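Long-range contacts in lectin CEL-IV, C-type (Cucumaria echinata, PDB 3ALU), which binds galactose-containing sugars through a calcium ion, as a tetrameric C-type lectin with an EPN carbohydrate-recognition motif: residues L24-A29 with Y84-K88; A47-S53 with Y145-P150; W109-N115 with F133-V137. One frame throughout, in Å; residues are numbered along the deposited sequence.

Contact 1 (L24-A29 with Y84-K88); sequences LNFDNA and YIGMK
F26, in the first turn of helix 26-33, faces Y84 on strand 82-89 with their CA atoms 7.0 Å apart, and no backbone hydrogen bond joins the two segments. Two aromatic rings carry most of the contact. The F26 ring turns its edge to the face of Y84 in a T-shaped pair, with centroids 5.4 Å apart and planes at 88°. F26 CD2 makes the approach, lying 3.8 Å from Y84 CD1 and offset toward the rim of the tyrosine. F26 CB comes over the same ring as a CH-pi contact, 4.2 Å from the Y84 centroid. With CG anti to the backbone N (chi1 -178°), F26 reaches past Y84 into the corner where the chain turns at G86. There F26 CE2 meets I85 O at 3.3 Å, near the plane of the ring, and F26 CZ touches K88 CG at 3.9 Å as the lysine side chain crosses the phenylalanine at about a right angle. R121 adds a cation-pi contact to F26. The rim of Y84 is occupied differently: L24 O lies in the ring plane, 3.3 Å from Y84 CE2, while A29 CB packs obliquely against Y84 CD2. The phenol is tied off by a hydrogen bond from OH to N141 O, which probably steadies the far end of the ring whose face receives F26. The F26-Y84 pair lies in the buried core of this C-type lectin domain, joining the N-terminal turn of helix 26-33 to strand 82-89.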
ATOM      1  N   LEU A  24      12.041  11.871 -26.649  1.00 16.87           N
ATOM      2  CA  LEU A  24      13.210  11.049 -26.833  1.00 16.54           C
ATOM      3  C   LEU A  24      12.931  10.033 -27.926  1.00 16.06           C
ATOM      4  O   LEU A  24      11.771   9.637 -28.138  1.00 16.04           O
ATOM      5  CB  LEU A  24      13.502  10.289 -25.554  1.00 16.93           C
ATOM      6  CG  LEU A  24      14.570  10.736 -24.539  1.00 22.55           C
ATOM      7  CD1 LEU A  24      15.238  12.113 -24.793  1.00 20.07           C
ATOM      8  CD2 LEU A  24      14.251  10.417 -23.100  1.00 20.10           C
ATOM      9  N   ASN A  25      13.994   9.551 -28.557  1.00 15.20           N
ATOM     10  CA  ASN A  25      13.811   8.435 -29.496  1.00 14.92           C
ATOM     11  C   ASN A  25      13.588   7.134 -28.733  1.00 14.53           C
ATOM     12  O   ASN A  25      13.656   7.109 -27.500  1.00 14.47           O
ATOM     13  CB  ASN A  25      14.938   8.341 -30.552  1.00 16.01           C
ATOM     14  CG  ASN A  25      16.306   7.960 -29.975  1.00 15.78           C
ATOM     15  OD1 ASN A  25      17.337   8.314 -30.578  1.00 22.64           O
ATOM     16  ND2 ASN A  25      16.349   7.239 -28.897  1.00 13.86           N
ATOM     17  N   PHE A  26      13.280   6.047 -29.427  1.00 14.21           N
ATOM     18  CA  PHE A  26      12.837   4.878 -28.692  1.00 13.48           C
ATOM     19  C   PHE A  26      13.893   4.358 -27.733  1.00 14.05           C
ATOM     20  O   PHE A  26      13.604   4.052 -26.578  1.00 14.70           O
ATOM     21  CB  PHE A  26      12.469   3.729 -29.643  1.00 13.17           C
ATOM     22  CG  PHE A  26      11.947   2.518 -28.916  1.00 10.66           C
ATOM     23  CD1 PHE A  26      12.796   1.470 -28.536  1.00 12.24           C
ATOM     24  CD2 PHE A  26      10.594   2.438 -28.612  1.00 11.30           C
ATOM     25  CE1 PHE A  26      12.281   0.345 -27.843  1.00 12.85           C
ATOM     26  CE2 PHE A  26      10.096   1.330 -27.888  1.00 10.79           C
ATOM     27  CZ  PHE A  26      10.902   0.298 -27.539  1.00 11.49           C
ATOM     28  N   ASP A  27      15.123   4.212 -28.213  1.00 13.63           N
ATOM     29  CA  ASP A  27      16.172   3.620 -27.391  1.00 16.00           C
ATOM     30  C   ASP A  27      16.494   4.529 -26.201  1.00 14.81           C
ATOM     31  O   ASP A  27      16.713   4.040 -25.110  1.00 15.91           O
ATOM     32  CB  ASP A  27      17.428   3.412 -28.239  1.00 16.89           C
ATOM     33  CG  ASP A  27      17.355   2.170 -29.148  1.00 23.81           C
ATOM     34  OD1 ASP A  27      16.492   1.281 -28.940  1.00 25.71           O
ATOM     35  OD2 ASP A  27      18.239   2.067 -30.048  1.00 28.94           O
ATOM     36  N   ASN A  28      16.503   5.837 -26.418  1.00 15.39           N
ATOM     37  CA  ASN A  28      16.750   6.771 -25.320  1.00 16.08           C
ATOM     38  C   ASN A  28      15.592   6.844 -24.312  1.00 15.83           C
ATOM     39  O   ASN A  28      15.842   7.040 -23.109  1.00 15.93           O
ATOM     40  CB  ASN A  28      17.092   8.177 -25.847  1.00 17.20           C
ATOM     41  CG  ASN A  28      18.486   8.235 -26.481  1.00 18.92           C
ATOM     42  OD1 ASN A  28      18.777   9.097 -27.328  1.00 22.57           O
ATOM     43  ND2 ASN A  28      19.341   7.284 -26.103  1.00 20.15           N
ATOM     44  N   ALA A  29      14.347   6.657 -24.796  1.00 15.23           N
ATOM     45  CA  ALA A  29      13.184   6.580 -23.894  1.00 14.39           C
ATOM     46  C   ALA A  29      13.275   5.347 -23.046  1.00 13.98           C
ATOM     47  O   ALA A  29      13.145   5.414 -21.814  1.00 15.37           O
ATOM     48  CB  ALA A  29      11.812   6.653 -24.679  1.00 12.56           C
ATOM     49  N   TYR A  84       5.497   6.833 -26.672  1.00 11.30           N
ATOM     50  CA  TYR A  84       6.107   5.529 -26.717  1.00 11.31           C
ATOM     51  C   TYR A  84       5.689   4.614 -25.599  1.00 11.78           C
ATOM     52  O   TYR A  84       5.558   5.037 -24.457  1.00 12.47           O
ATOM     53  CB  TYR A  84       7.632   5.607 -26.675  1.00 10.94           C
ATOM     54  CG  TYR A  84       8.294   5.880 -27.983  1.00 12.02           C
ATOM     55  CD1 TYR A  84       7.985   5.107 -29.137  1.00 12.50           C
ATOM     56  CD2 TYR A  84       9.303   6.838 -28.074  1.00 13.43           C
ATOM     57  CE1 TYR A  84       8.643   5.357 -30.345  1.00 12.49           C
ATOM     58  CE2 TYR A  84       9.968   7.081 -29.274  1.00 12.54           C
ATOM     59  CZ  TYR A  84       9.651   6.302 -30.404  1.00 15.48           C
ATOM     60  OH  TYR A  84      10.303   6.566 -31.603  1.00 14.67           O
ATOM     61  N   ILE A  85       5.453   3.353 -25.974  1.00 10.59           N
ATOM     62  CA  ILE A  85       5.350   2.258 -25.019  1.00 10.19           C
ATOM     63  C   ILE A  85       6.429   1.231 -25.400  1.00 10.67           C
ATOM     64  O   ILE A  85       7.138   1.419 -26.423  1.00 10.54           O
ATOM     65  CB  ILE A  85       3.954   1.639 -25.054  1.00 10.76           C
ATOM     66  CG1 ILE A  85       3.653   1.114 -26.466  1.00 12.20           C
ATOM     67  CG2 ILE A  85       2.884   2.685 -24.606  1.00 11.41           C
ATOM     68  CD1 ILE A  85       2.226   0.448 -26.569  1.00 13.19           C
ATOM     69  N   GLY A  86       6.542   0.160 -24.634  1.00 10.55           N
ATOM     70  CA  GLY A  86       7.707  -0.751 -24.765  1.00 10.54           C
ATOM     71  C   GLY A  86       7.637  -1.777 -25.899  1.00 10.41           C
ATOM     72  O   GLY A  86       8.332  -2.771 -25.829  1.00 10.86           O
ATOM     73  N   MET A  87       6.877  -1.475 -26.960  1.00 10.83           N
ATOM     74  CA  MET A  87       6.625  -2.455 -28.051  1.00 11.30           C
ATOM     75  C   MET A  87       7.671  -2.411 -29.162  1.00 11.85           C
ATOM     76  O   MET A  87       7.892  -1.363 -29.765  1.00 12.69           O
ATOM     77  CB  MET A  87       5.236  -2.141 -28.641  1.00 10.63           C
ATOM     78  CG  MET A  87       4.833  -2.963 -29.889  1.00 12.25           C
ATOM     79  SD  MET A  87       5.016  -4.754 -29.765  1.00 14.96           S
ATOM     80  CE  MET A  87       3.648  -5.166 -28.669  1.00 16.63           C
ATOM     81  N   LYS A  88       8.280  -3.571 -29.475  1.00 12.61           N
ATOM     82  CA  LYS A  88       9.220  -3.658 -30.594  1.00 12.28           C
ATOM     83  C   LYS A  88       8.650  -4.654 -31.594  1.00 13.05           C
ATOM     84  O   LYS A  88       8.285  -5.759 -31.211  1.00 12.83           O
ATOM     85  CB  LYS A  88      10.589  -4.158 -30.102  1.00 13.83           C
ATOM     86  CG  LYS A  88      11.248  -3.213 -29.111  1.00 15.22           C
ATOM     87  CD  LYS A  88      12.627  -3.734 -28.725  1.00 20.61           C
ATOM     88  CE  LYS A  88      12.513  -4.932 -27.808  1.00 26.59           C
ATOM     89  NZ  LYS A  88      13.794  -5.296 -27.108  1.00 32.18           N
TER

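Contact 2 (A47-S53 with Y145-P150); sequences ATGHLAS and YICQLP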
ATOM      1  N   ALA A  47      16.239  -5.185 -10.579  1.00 20.33           N
ATOM      2  CA  ALA A  47      15.475  -4.925 -11.815  1.00 18.57           C
ATOM      3  C   ALA A  47      15.491  -3.452 -12.185  1.00 18.07           C
ATOM      4  O   ALA A  47      15.828  -2.633 -11.367  1.00 17.03           O
ATOM      5  CB  ALA A  47      14.033  -5.432 -11.651  1.00 20.64           C
ATOM      6  N   THR A  48      15.169  -3.109 -13.440  1.00 17.01           N
ATOM      7  CA  THR A  48      14.982  -1.688 -13.828  1.00 17.53           C
ATOM      8  C   THR A  48      13.574  -1.446 -14.297  1.00 16.22           C
ATOM      9  O   THR A  48      12.845  -2.394 -14.639  1.00 16.53           O
ATOM     10  CB  THR A  48      15.841  -1.327 -14.935  1.00 17.57           C
ATOM     11  OG1 THR A  48      15.688  -2.101 -16.036  1.00 15.67           O
ATOM     12  CG2 THR A  48      17.178  -1.248 -14.510  1.00 25.13           C
ATOM     13  N   GLY A  49      13.205  -0.183 -14.329  1.00 14.35           N
ATOM     14  CA  GLY A  49      11.996   0.228 -15.053  1.00 13.62           C
ATOM     15  C   GLY A  49      12.195   0.023 -16.555  1.00 13.50           C
ATOM     16  O   GLY A  49      13.300  -0.304 -17.040  1.00 13.19           O
ATOM     17  N   HIS A  50      11.100   0.203 -17.276  1.00 12.65           N
ATOM     18  CA  HIS A  50      11.039  -0.036 -18.734  1.00 12.69           C
ATOM     19  C   HIS A  50       9.932   0.837 -19.267  1.00 11.70           C
ATOM     20  O   HIS A  50       9.069   1.339 -18.533  1.00 12.04           O
ATOM     21  CB  HIS A  50      10.669  -1.507 -19.065  1.00 13.00           C
ATOM     22  CG  HIS A  50      11.727  -2.474 -18.665  1.00 13.65           C
ATOM     23  ND1 HIS A  50      12.913  -2.599 -19.350  1.00 15.87           N
ATOM     24  CD2 HIS A  50      11.829  -3.265 -17.572  1.00 16.00           C
ATOM     25  CE1 HIS A  50      13.696  -3.461 -18.715  1.00 16.98           C
ATOM     26  NE2 HIS A  50      13.062  -3.878 -17.634  1.00 18.57           N
ATOM     27  N   LEU A  51       9.960   1.053 -20.575  1.00 11.55           N
ATOM     28  CA  LEU A  51       8.777   1.618 -21.198  1.00 10.57           C
ATOM     29  C   LEU A  51       7.617   0.674 -20.865  1.00 11.89           C
ATOM     30  O   LEU A  51       7.810  -0.536 -20.699  1.00 12.18           O
ATOM     31  CB  LEU A  51       8.962   1.722 -22.693  1.00 11.34           C
ATOM     32  CG  LEU A  51       9.846   2.862 -23.170  1.00 10.10           C
ATOM     33  CD1 LEU A  51      10.268   2.626 -24.625  1.00 12.56           C
ATOM     34  CD2 LEU A  51       9.102   4.165 -23.044  1.00 11.25           C
ATOM     35  N   ALA A  52       6.398   1.233 -20.780  1.00 10.23           N
ATOM     36  CA  ALA A  52       5.248   0.494 -20.304  1.00 10.49           C
ATOM     37  C   ALA A  52       4.896  -0.664 -21.234  1.00 11.30           C
ATOM     38  O   ALA A  52       4.929  -0.489 -22.436  1.00 11.18           O
ATOM     39  CB  ALA A  52       4.051   1.429 -20.199  1.00 12.47           C
ATOM     40  N   SER A  53       4.530  -1.794 -20.654  1.00 11.06           N
ATOM     41  CA  SER A  53       3.891  -2.880 -21.446  1.00 11.82           C
ATOM     42  C   SER A  53       2.401  -2.896 -21.113  1.00 12.35           C
ATOM     43  O   SER A  53       2.033  -2.314 -20.112  1.00 14.49           O
ATOM     44  CB  SER A  53       4.522  -4.204 -21.143  1.00 12.12           C
ATOM     45  OG  SER A  53       4.380  -4.646 -19.783  1.00 12.40           O
ATOM     46  N   TYR A 145       6.798   9.632 -23.569  1.00 12.29           N
ATOM     47  CA  TYR A 145       6.891   8.195 -23.322  1.00 11.15           C
ATOM     48  C   TYR A 145       6.352   7.906 -21.939  1.00 11.98           C
ATOM     49  O   TYR A 145       6.387   8.758 -21.053  1.00 11.61           O
ATOM     50  CB  TYR A 145       8.364   7.687 -23.484  1.00 10.91           C
ATOM     51  CG  TYR A 145       9.374   8.409 -22.577  1.00 11.83           C
ATOM     52  CD1 TYR A 145       9.913   9.627 -22.979  1.00 13.09           C
ATOM     53  CD2 TYR A 145       9.782   7.853 -21.367  1.00 13.73           C
ATOM     54  CE1 TYR A 145      10.827  10.314 -22.149  1.00 12.60           C
ATOM     55  CE2 TYR A 145      10.708   8.521 -20.537  1.00 15.82           C
ATOM     56  CZ  TYR A 145      11.201   9.760 -20.958  1.00 14.11           C
ATOM     57  OH  TYR A 145      12.092  10.473 -20.155  1.00 16.98           O
ATOM     58  N   ILE A 146       5.822   6.703 -21.753  1.00 11.84           N
ATOM     59  CA  ILE A 146       5.394   6.232 -20.438  1.00 12.93           C
ATOM     60  C   ILE A 146       6.319   5.154 -19.929  1.00 12.57           C
ATOM     61  O   ILE A 146       6.572   4.141 -20.590  1.00 12.57           O
ATOM     62  CB  ILE A 146       3.946   5.668 -20.451  1.00 12.82           C
ATOM     63  CG1 ILE A 146       2.944   6.732 -20.883  1.00 16.45           C
ATOM     64  CG2 ILE A 146       3.550   5.098 -19.118  1.00 13.99           C
ATOM     65  CD1 ILE A 146       1.683   6.116 -21.493  1.00 18.05           C
ATOM     66  N   CYS A 147       6.855   5.389 -18.731  1.00 12.51           N
ATOM     67  CA  CYS A 147       7.628   4.366 -17.999  1.00 12.47           C
ATOM     68  C   CYS A 147       6.747   3.581 -17.018  1.00 11.94           C
ATOM     69  O   CYS A 147       5.736   4.125 -16.462  1.00 11.46           O
ATOM     70  CB  CYS A 147       8.777   5.015 -17.190  1.00 13.69           C
ATOM     71  SG  CYS A 147       9.994   5.913 -18.177  1.00 16.60           S
ATOM     72  N   GLN A 148       7.166   2.345 -16.748  1.00 12.28           N
ATOM     73  CA  GLN A 148       6.620   1.556 -15.641  1.00 11.64           C
ATOM     74  C   GLN A 148       7.783   1.232 -14.699  1.00 14.16           C
ATOM     75  O   GLN A 148       8.891   0.952 -15.145  1.00 14.05           O
ATOM     76  CB  GLN A 148       5.938   0.252 -16.141  1.00 13.44           C
ATOM     77  CG  GLN A 148       6.918  -0.720 -16.704  1.00 14.18           C
ATOM     78  CD  GLN A 148       6.244  -1.946 -17.263  1.00 16.39           C
ATOM     79  OE1 GLN A 148       5.146  -1.852 -17.795  1.00 18.31           O
ATOM     80  NE2 GLN A 148       6.924  -3.094 -17.175  1.00 20.25           N
ATOM     81  N   LEU A 149       7.539   1.289 -13.392  1.00 13.90           N
ATOM     82  CA  LEU A 149       8.546   0.808 -12.450  1.00 15.35           C
ATOM     83  C   LEU A 149       8.587  -0.707 -12.536  1.00 15.91           C
ATOM     84  O   LEU A 149       7.647  -1.317 -13.024  1.00 15.58           O
ATOM     85  CB  LEU A 149       8.186   1.287 -11.028  1.00 15.12           C
ATOM     86  CG  LEU A 149       8.330   2.810 -10.872  1.00 15.37           C
ATOM     87  CD1 LEU A 149       7.859   3.235  -9.482  1.00 15.01           C
ATOM     88  CD2 LEU A 149       9.788   3.267 -11.052  1.00 16.92           C
ATOM     89  N   PRO A 150       9.679  -1.345 -12.052  1.00 17.49           N
ATOM     90  CA  PRO A 150       9.777  -2.774 -12.079  1.00 19.07           C
ATOM     91  C   PRO A 150       8.524  -3.409 -11.474  1.00 19.28           C
ATOM     92  O   PRO A 150       8.094  -3.010 -10.381  1.00 20.10           O
ATOM     93  CB  PRO A 150      11.038  -3.069 -11.218  1.00 19.15           C
ATOM     94  CG  PRO A 150      11.831  -1.847 -11.279  1.00 20.00           C
ATOM     95  CD  PRO A 150      10.884  -0.705 -11.490  1.00 17.65           C
TER
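Within the mixed sheet of the C-type lectin domain, strands 45-51 and 143-148 pair antiparallel through H50 and L51 on one and Q148 and C147 on the other. H50 and Q148 form a hydrogen-bonded pair: H50 N donates to Q148 O at 3.2 Å, and Q148 N returns a nearly linear bond to H50 O at 2.8 Å. L51 and C147 are the adjoining non-hydrogen-bonded pair, and beyond them A52 N bonds to I146 O at 2.9 Å, tilted from the carbonyl plane. C147 further ties this ladder to helix 26-33 through its disulfide with C33. Where 47-53 leaves the strand after L51, the Q148 side chain takes over. Its CG sits between the backbone N and the carbonyl carbon (chi1 68°), and the chain extends beyond it; S53 N donates to Q148 OE1 at 2.9 Å, coming from above the plane of the side-chain carbonyl. K15 NZ also bonds to Q148 OE1, while D100 OD1 accepts from Q148 NE2 and is hydrogen-bonded to S53 OG. Apolar contacts flank the ladder: L51 CD2 lies 3.6 Å from Y145 CB, and at the other end the P150 ring covers the T48-G49 peptide, with P150 CB 3.8 Å from A47 CB. Y154 of a second subunit packs against L149 and P150.

Contact 3 (W109-N115 with F133-V137); sequences WVSGEPN and FWADV. With CA (calcium ion), chain K; GLA (alpha-D-galactopyranose), chain E.
V110 N donates to W134 O at 3.0 Å, in the carbonyl plane and on a lone pair, beside the single bridge between W109 and W134. Two further hydrogen bonds use carboxylates: D136 N donates to the anti lone pair of E113 OE2, and N115 N meets D136 OD1 at 2.9 Å from above the carboxylate plane. D136 OD2 is held by S120 OG.

In the aromatic packing, W134 turns its edge to the face of W109, with planes at 78° and W134 CE3 3.7 Å from W109 CE2, while P114 CD covers the opposite face of W109. V110 CG2 rests 3.5 Å from F133 CB.

Calcium coordination also joins the segments. The ion takes E113 OE2 at 2.3 Å, D136 OD1 and the D136 carbonyl O; N115 and N116 are also ligands. O3 and O4 of the galactose complete the shell, with E113 OE1 2.6 Å from galactose O3. E113-P114-N115 is the EPN motif, whose cis peptide before P114 is consistent with both flanking residues reaching one calcium, as in other C-type lectins.

E113 OE2 and D136 OD1 each bind calcium and accept a backbone N-H. These hydrogen bonds probably help set the carboxylates, calcium probably offsets their mutual repulsion, and its direct bonds to galactose imply calcium-dependent sugar binding.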
ATOM      1  N   TRP A 109      -3.332  -2.651 -31.394  1.00 13.87           N
ATOM      2  CA  TRP A 109      -2.997  -1.947 -32.620  1.00 13.58           C
ATOM      3  C   TRP A 109      -4.232  -1.331 -33.305  1.00 14.91           C
ATOM      4  O   TRP A 109      -5.272  -1.988 -33.426  1.00 16.99           O
ATOM      5  CB  TRP A 109      -2.370  -2.941 -33.598  1.00 14.08           C
ATOM      6  CG  TRP A 109      -1.047  -3.506 -33.157  1.00 12.63           C
ATOM      7  CD1 TRP A 109      -0.821  -4.753 -32.656  1.00 13.13           C
ATOM      8  CD2 TRP A 109       0.206  -2.804 -33.098  1.00 13.22           C
ATOM      9  NE1 TRP A 109       0.530  -4.906 -32.351  1.00 14.74           N
ATOM     10  CE2 TRP A 109       1.175  -3.720 -32.609  1.00 15.22           C
ATOM     11  CE3 TRP A 109       0.607  -1.505 -33.440  1.00 13.66           C
ATOM     12  CZ2 TRP A 109       2.536  -3.376 -32.446  1.00 14.00           C
ATOM     13  CZ3 TRP A 109       1.980  -1.150 -33.283  1.00 15.27           C
ATOM     14  CH2 TRP A 109       2.918  -2.088 -32.790  1.00 16.03           C
ATOM     15  N   VAL A 110      -4.106  -0.098 -33.777  1.00 15.43           N
ATOM     16  CA  VAL A 110      -5.110   0.530 -34.659  1.00 16.48           C
ATOM     17  C   VAL A 110      -5.177  -0.394 -35.888  1.00 17.68           C
ATOM     18  O   VAL A 110      -4.161  -0.976 -36.286  1.00 16.56           O
ATOM     19  CB  VAL A 110      -4.639   1.937 -35.109  1.00 17.60           C
ATOM     20  CG1 VAL A 110      -5.485   2.501 -36.256  1.00 20.42           C
ATOM     21  CG2 VAL A 110      -4.709   2.891 -33.958  1.00 18.42           C
ATOM     22  N   SER A 111      -6.367  -0.529 -36.478  1.00 18.71           N
ATOM     23  CA  SER A 111      -6.486  -1.296 -37.716  1.00 19.68           C
ATOM     24  C   SER A 111      -5.490  -0.854 -38.779  1.00 18.85           C
ATOM     25  O   SER A 111      -5.307   0.349 -39.023  1.00 19.16           O
ATOM     26  CB  SER A 111      -7.921  -1.189 -38.237  1.00 19.94           C
ATOM     27  OG  SER A 111      -8.166   0.151 -38.651  1.00 27.44           O
ATOM     28  N   GLY A 112      -4.825  -1.840 -39.395  1.00 19.19           N
ATOM     29  CA  GLY A 112      -3.745  -1.583 -40.364  1.00 19.73           C
ATOM     30  C   GLY A 112      -2.323  -1.427 -39.824  1.00 20.34           C
ATOM     31  O   GLY A 112      -1.359  -1.303 -40.617  1.00 20.75           O
ATOM     32  N   GLU A 113      -2.206  -1.366 -38.489  1.00 17.96           N
ATOM     33  CA  GLU A 113      -0.903  -1.384 -37.778  1.00 17.49           C
ATOM     34  C   GLU A 113      -0.636  -2.759 -37.171  1.00 16.58           C
ATOM     35  O   GLU A 113      -1.570  -3.461 -36.772  1.00 17.62           O
ATOM     36  CB  GLU A 113      -0.881  -0.340 -36.658  1.00 18.01           C
ATOM     37  CG  GLU A 113      -1.351   1.055 -37.046  1.00 16.59           C
ATOM     38  CD  GLU A 113      -0.380   1.806 -37.949  1.00 19.15           C
ATOM     39  OE1 GLU A 113      -0.814   2.278 -39.025  1.00 18.32           O
ATOM     40  OE2 GLU A 113       0.799   1.964 -37.584  1.00 17.34           O
ATOM     41  N   PRO A 114       0.646  -3.177 -37.093  1.00 15.67           N
ATOM     42  CA  PRO A 114       1.856  -2.479 -37.554  1.00 15.99           C
ATOM     43  C   PRO A 114       2.020  -2.565 -39.053  1.00 16.51           C
ATOM     44  O   PRO A 114       1.678  -3.594 -39.655  1.00 17.27           O
ATOM     45  CB  PRO A 114       3.006  -3.255 -36.853  1.00 16.07           C
ATOM     46  CG  PRO A 114       2.437  -4.597 -36.563  1.00 16.63           C
ATOM     47  CD  PRO A 114       0.946  -4.453 -36.420  1.00 16.03           C
ATOM     48  N   ASN A 115       2.533  -1.506 -39.654  1.00 15.84           N
ATOM     49  CA  ASN A 115       2.708  -1.486 -41.115  1.00 17.40           C
ATOM     50  C   ASN A 115       4.032  -0.884 -41.534  1.00 17.72           C
ATOM     51  O   ASN A 115       4.277  -0.646 -42.738  1.00 18.41           O
ATOM     52  CB  ASN A 115       1.533  -0.722 -41.739  1.00 16.34           C
ATOM     53  CG  ASN A 115       1.515   0.743 -41.351  1.00 19.59           C
ATOM     54  OD1 ASN A 115       2.134   1.162 -40.358  1.00 17.15           O
ATOM     55  ND2 ASN A 115       0.814   1.547 -42.132  1.00 25.27           N
ATOM     56  N   PHE A 133      -5.266   3.807 -29.425  1.00 11.65           N
ATOM     57  CA  PHE A 133      -4.736   2.544 -29.883  1.00 11.68           C
ATOM     58  C   PHE A 133      -3.402   2.764 -30.600  1.00 11.68           C
ATOM     59  O   PHE A 133      -3.050   3.922 -30.951  1.00 12.51           O
ATOM     60  CB  PHE A 133      -5.796   1.859 -30.794  1.00 12.20           C
ATOM     61  CG  PHE A 133      -7.012   1.423 -30.037  1.00 13.97           C
ATOM     62  CD1 PHE A 133      -8.244   2.048 -30.257  1.00 14.99           C
ATOM     63  CD2 PHE A 133      -6.925   0.426 -29.072  1.00 16.15           C
ATOM     64  CE1 PHE A 133      -9.383   1.648 -29.536  1.00 16.82           C
ATOM     65  CE2 PHE A 133      -8.050   0.032 -28.336  1.00 19.44           C
ATOM     66  CZ  PHE A 133      -9.280   0.674 -28.573  1.00 16.32           C
ATOM     67  N   TRP A 134      -2.663   1.683 -30.834  1.00 12.49           N
ATOM     68  CA  TRP A 134      -1.227   1.842 -31.120  1.00 12.92           C
ATOM     69  C   TRP A 134      -0.913   2.032 -32.600  1.00 14.72           C
ATOM     70  O   TRP A 134      -1.561   1.419 -33.469  1.00 13.85           O
ATOM     71  CB  TRP A 134      -0.395   0.664 -30.616  1.00 12.96           C
ATOM     72  CG  TRP A 134      -0.756   0.156 -29.271  1.00 12.05           C
ATOM     73  CD1 TRP A 134      -1.283   0.878 -28.243  1.00 11.86           C
ATOM     74  CD2 TRP A 134      -0.589  -1.179 -28.805  1.00 12.32           C
ATOM     75  NE1 TRP A 134      -1.477   0.053 -27.157  1.00 10.66           N
ATOM     76  CE2 TRP A 134      -1.049  -1.215 -27.464  1.00 11.78           C
ATOM     77  CE3 TRP A 134      -0.045  -2.361 -29.377  1.00 10.28           C
ATOM     78  CZ2 TRP A 134      -1.064  -2.408 -26.682  1.00 11.43           C
ATOM     79  CZ3 TRP A 134      -0.054  -3.544 -28.603  1.00 12.84           C
ATOM     80  CH2 TRP A 134      -0.564  -3.559 -27.264  1.00 13.03           C
ATOM     81  N   ALA A 135       0.118   2.830 -32.853  1.00 14.09           N
ATOM     82  CA  ALA A 135       0.716   2.938 -34.188  1.00 14.91           C
ATOM     83  C   ALA A 135       2.132   2.414 -34.093  1.00 14.80           C
ATOM     84  O   ALA A 135       2.767   2.546 -33.037  1.00 13.64           O
ATOM     85  CB  ALA A 135       0.742   4.397 -34.656  1.00 17.04           C
ATOM     86  N   ASP A 136       2.656   1.817 -35.164  1.00 13.66           N
ATOM     87  CA  ASP A 136       4.105   1.580 -35.172  1.00 13.93           C
ATOM     88  C   ASP A 136       4.807   2.677 -35.954  1.00 14.13           C
ATOM     89  O   ASP A 136       4.229   3.245 -36.909  1.00 14.94           O
ATOM     90  CB  ASP A 136       4.515   0.173 -35.652  1.00 13.58           C
ATOM     91  CG  ASP A 136       4.346  -0.027 -37.176  1.00 14.35           C
ATOM     92  OD1 ASP A 136       3.407   0.512 -37.781  1.00 15.34           O
ATOM     93  OD2 ASP A 136       5.153  -0.784 -37.763  1.00 14.41           O
ATOM     94  N   VAL A 137       6.001   3.007 -35.479  1.00 13.78           N
ATOM     95  CA  VAL A 137       6.752   4.139 -36.028  1.00 13.53           C
ATOM     96  C   VAL A 137       8.213   3.760 -36.112  1.00 13.31           C
ATOM     97  O   VAL A 137       8.674   2.838 -35.459  1.00 13.61           O
ATOM     98  CB  VAL A 137       6.619   5.415 -35.120  1.00 14.06           C
ATOM     99  CG1 VAL A 137       5.161   5.894 -34.963  1.00 15.46           C
ATOM    100  CG2 VAL A 137       7.306   5.225 -33.740  1.00 14.39           C
TER
HETATM  101 CA    CA K 201       2.734   2.642 -38.719  1.00 16.13          CA
HETATM  102  C1  GLA E   3       1.704   7.530 -40.576  1.00 28.74           C
HETATM  103  C2  GLA E   3       1.730   6.017 -40.834  1.00 25.73           C
HETATM  104  C3  GLA E   3       0.783   5.242 -39.931  1.00 22.26           C
HETATM  105  C4  GLA E   3       1.025   5.585 -38.456  1.00 21.18           C
HETATM  106  C5  GLA E   3       1.027   7.118 -38.288  1.00 23.42           C
HETATM  107  C6  GLA E   3       1.349   7.561 -36.852  1.00 23.53           C
HETATM  108  O2  GLA E   3       1.341   5.740 -42.197  1.00 25.36           O
HETATM  109  O3  GLA E   3       0.952   3.836 -40.169  1.00 18.19           O
HETATM  110  O4  GLA E   3       2.306   5.051 -38.104  1.00 19.04           O
HETATM  111  O5  GLA E   3       1.994   7.732 -39.160  1.00 27.20           O
HETATM  112  O6  GLA E   3       2.698   7.179 -36.569  1.00 23.22           O

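How the contacts relate
Contacts 1 and 2 are buried in the body of the domain, whereas contact 3 is only partly buried and faces the sugar. The sheet runs through all three: strands 82-89 and 143-148 are neighbours in it, paired by a probable hydrogen bond from I146 N to Y84 O, and a second probable bond, G86 N to A52 O, also links contact 1 to contact 2. M87 and I85 pack against the tryptophans of contact 3. Contacts 2 and 3 do not touch, their nearest atoms being about 7 Å apart. Their chemistry follows place: ring packing without crossing hydrogen bonds in contact 1, a backbone ladder extended by the Q148 side-chain amide in contact 2, and carboxylates around calcium, with aromatic rings alongside, in contact 3.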